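Local coordinates for subtilisin-like protein (Prochloron didemni, PDB 3ZXX) that probably acts as a serine endopeptidase of the subtilisin-like S8 family, this chain being the protease domain of the longer PatA protein, at residues A32-P37 against V98-D103. Sequence-based numbering, arbitrary orientation.
Sequences AILDGP and VPIFSD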
loop_
_atom_site.group_PDB
_atom_site.type_symbol
_atom_site.label_atom_id
_atom_site.label_comp_id
_atom_site.label_asym_id
_atom_site.label_seq_id
_atom_site.Cartn_x
_atom_site.Cartn_y
_atom_site.Cartn_z
ATOM N N ALA A 32 1.183 7.931 -2.792
ATOM C CA ALA A 32 0.574 7.750 -4.099
ATOM C C ALA A 32 -0.287 6.491 -4.120
ATOM O O ALA A 32 0.141 5.425 -3.638
ATOM C CB ALA A 32 1.650 7.658 -5.179
ATOM N N ILE A 33 -1.486 6.615 -4.687
ATOM C CA ILE A 33 -2.369 5.463 -4.927
ATOM C C ILE A 33 -2.312 5.174 -6.433
ATOM O O ILE A 33 -2.687 6.019 -7.240
ATOM C CB ILE A 33 -3.833 5.750 -4.517
ATOM C CG1 ILE A 33 -3.947 6.200 -3.048
ATOM C CG2 ILE A 33 -4.722 4.538 -4.780
ATOM C CD1 ILE A 33 -3.453 5.186 -2.025
ATOM N N LEU A 34 -1.805 3.998 -6.802
ATOM C CA LEU A 34 -1.721 3.576 -8.199
ATOM C C LEU A 34 -2.820 2.557 -8.452
ATOM O O LEU A 34 -2.778 1.435 -7.934
ATOM C CB LEU A 34 -0.349 2.961 -8.494
ATOM C CG LEU A 34 0.736 3.939 -8.912
ATOM C CD1 LEU A 34 0.962 4.963 -7.817
ATOM C CD2 LEU A 34 2.018 3.181 -9.260
ATOM N N ASP A 35 -3.829 2.954 -9.215
ATOM C CA ASP A 35 -5.006 2.107 -9.356
ATOM C C ASP A 35 -5.882 2.562 -10.518
ATOM O O ASP A 35 -5.493 3.436 -11.304
ATOM C CB ASP A 35 -5.791 2.141 -8.033
ATOM C CG ASP A 35 -6.400 0.794 -7.672
ATOM O OD1 ASP A 35 -6.979 0.160 -8.575
ATOM O OD2 ASP A 35 -6.318 0.384 -6.488
ATOM N N GLY A 36 -7.066 1.951 -10.618
ATOM C CA GLY A 36 -8.139 2.443 -11.467
ATOM C C GLY A 36 -8.734 3.750 -10.972
ATOM O O GLY A 36 -8.156 4.429 -10.122
ATOM N N PRO A 37 -9.901 4.124 -11.518
ATOM C CA PRO A 37 -10.609 5.355 -11.203
ATOM C C PRO A 37 -10.828 5.535 -9.699
ATOM O O PRO A 37 -11.053 4.555 -8.991
ATOM C CB PRO A 37 -11.956 5.165 -11.921
ATOM C CG PRO A 37 -11.644 4.246 -13.042
ATOM C CD PRO A 37 -10.642 3.298 -12.491
ATOM N N VAL A 98 -2.785 8.332 -8.983
ATOM C CA VAL A 98 -2.058 8.088 -10.220
ATOM C C VAL A 98 -2.780 6.995 -10.991
ATOM O O VAL A 98 -2.855 5.851 -10.514
ATOM C CB VAL A 98 -0.610 7.650 -9.926
ATOM C CG1 VAL A 98 0.191 7.487 -11.225
ATOM C CG2 VAL A 98 0.068 8.676 -9.021
ATOM N N PRO A 99 -3.325 7.337 -12.171
ATOM C CA PRO A 99 -3.956 6.293 -12.962
ATOM C C PRO A 99 -2.892 5.363 -13.530
ATOM O O PRO A 99 -1.840 5.834 -13.976
ATOM C CB PRO A 99 -4.645 7.060 -14.083
ATOM C CG PRO A 99 -3.839 8.310 -14.244
ATOM C CD PRO A 99 -3.338 8.641 -12.864
ATOM N N ILE A 100 -3.147 4.060 -13.467
ATOM C CA ILE A 100 -2.287 3.088 -14.151
ATOM C C ILE A 100 -2.957 2.541 -15.410
ATOM O O ILE A 100 -2.553 1.502 -15.926
ATOM C CB ILE A 100 -1.804 1.956 -13.214
ATOM C CG1 ILE A 100 -2.965 1.128 -12.639
ATOM C CG2 ILE A 100 -0.952 2.538 -12.093
ATOM C CD1 ILE A 100 -2.473 -0.008 -11.732
ATOM N N PHE A 101 -3.955 3.276 -15.906
ATOM C CA PHE A 101 -4.714 2.932 -17.104
ATOM C C PHE A 101 -4.773 4.151 -18.016
ATOM O O PHE A 101 -4.574 5.277 -17.564
ATOM C CB PHE A 101 -6.147 2.536 -16.718
ATOM C CG PHE A 101 -6.904 3.640 -16.038
ATOM C CD1 PHE A 101 -6.776 3.847 -14.673
ATOM C CD2 PHE A 101 -7.704 4.505 -16.768
ATOM C CE1 PHE A 101 -7.447 4.882 -14.042
ATOM C CE2 PHE A 101 -8.399 5.525 -16.145
ATOM C CZ PHE A 101 -8.264 5.721 -14.781
ATOM N N SER A 102 -5.035 3.916 -19.296
ATOM C CA SER A 102 -5.460 4.970 -20.219
ATOM C C SER A 102 -6.965 4.774 -20.483
ATOM O O SER A 102 -7.741 5.719 -20.410
ATOM C CB SER A 102 -4.657 4.915 -21.516
ATOM O OG SER A 102 -4.715 3.615 -22.086
ATOM N N ASP A 103 -7.359 3.533 -20.755
ATOM C CA ASP A 103 -8.768 3.121 -20.826
ATOM C C ASP A 103 -8.979 2.089 -19.718
ATOM O O ASP A 103 -8.349 1.025 -19.738
ATOM C CB ASP A 103 -9.045 2.505 -22.196
ATOM C CG ASP A 103 -10.519 2.106 -22.406
ATOM O OD1 ASP A 103 -11.217 1.721 -21.449
ATOM O OD2 ASP A 103 -10.963 2.158 -23.566
#
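Leu34 and Val98 lie side by side on one face of the sheet, with Leu34 CD1 3.8 Å from Val98 CB; the helix 110-122 packs on Leu34 through Ile117 and Ala120. Val98 holds CG1 anti to the backbone N (chi1 -176°), which leaves CG2 beside that nitrogen, within packing distance of Leu34 CD1 and Ala32 CB. Three backbone bonds give the parallel register: Val98 N to Ile33 O (2.9 Å), a weak one from Asp35 N to Val98 O (3.3 Å), and Ile100 N to Asp35 O, whose donor is tilted 33° from the carbonyl plane. Strands 30-35 and 94-99 are thus neighbours in the seven-stranded parallel sheet of the subtilase fold, and the first ends at Asp35, the predicted aspartate of the charge relay system with His70 and Ser230. CB of Asp35 points away from 98-103; OD1 accepts Gly36 N through its anti lone pair (2.7 Å) and also Ala69 N, while OD2 bonds Ser68 OG. Three bonds therefore hold the carboxylate, one from the next residue and two from Ser68 and Ala69. Past the paired strands, the Ile100 side chain crosses that of Leu34 at about a right angle. With CG1 between the backbone N and the carbonyl carbon (chi1 61°) it meets Asp35 O, while CG2, anti to the carbonyl carbon, reaches Leu34 CB (3.7 Å). Trimming Ile100 to an alanine removes both branches and is likely to open a gap beside Leu34 CB and the Asp35 carbonyl. The Phe101 ring receives Asp35 O at its edge, in plane, 3.6 Å from CD1, whereas its CE1 lies 3.5 Å from Gly36 C and 3.9 Å from Pro37 CD, where the proline ring crosses it obliquely.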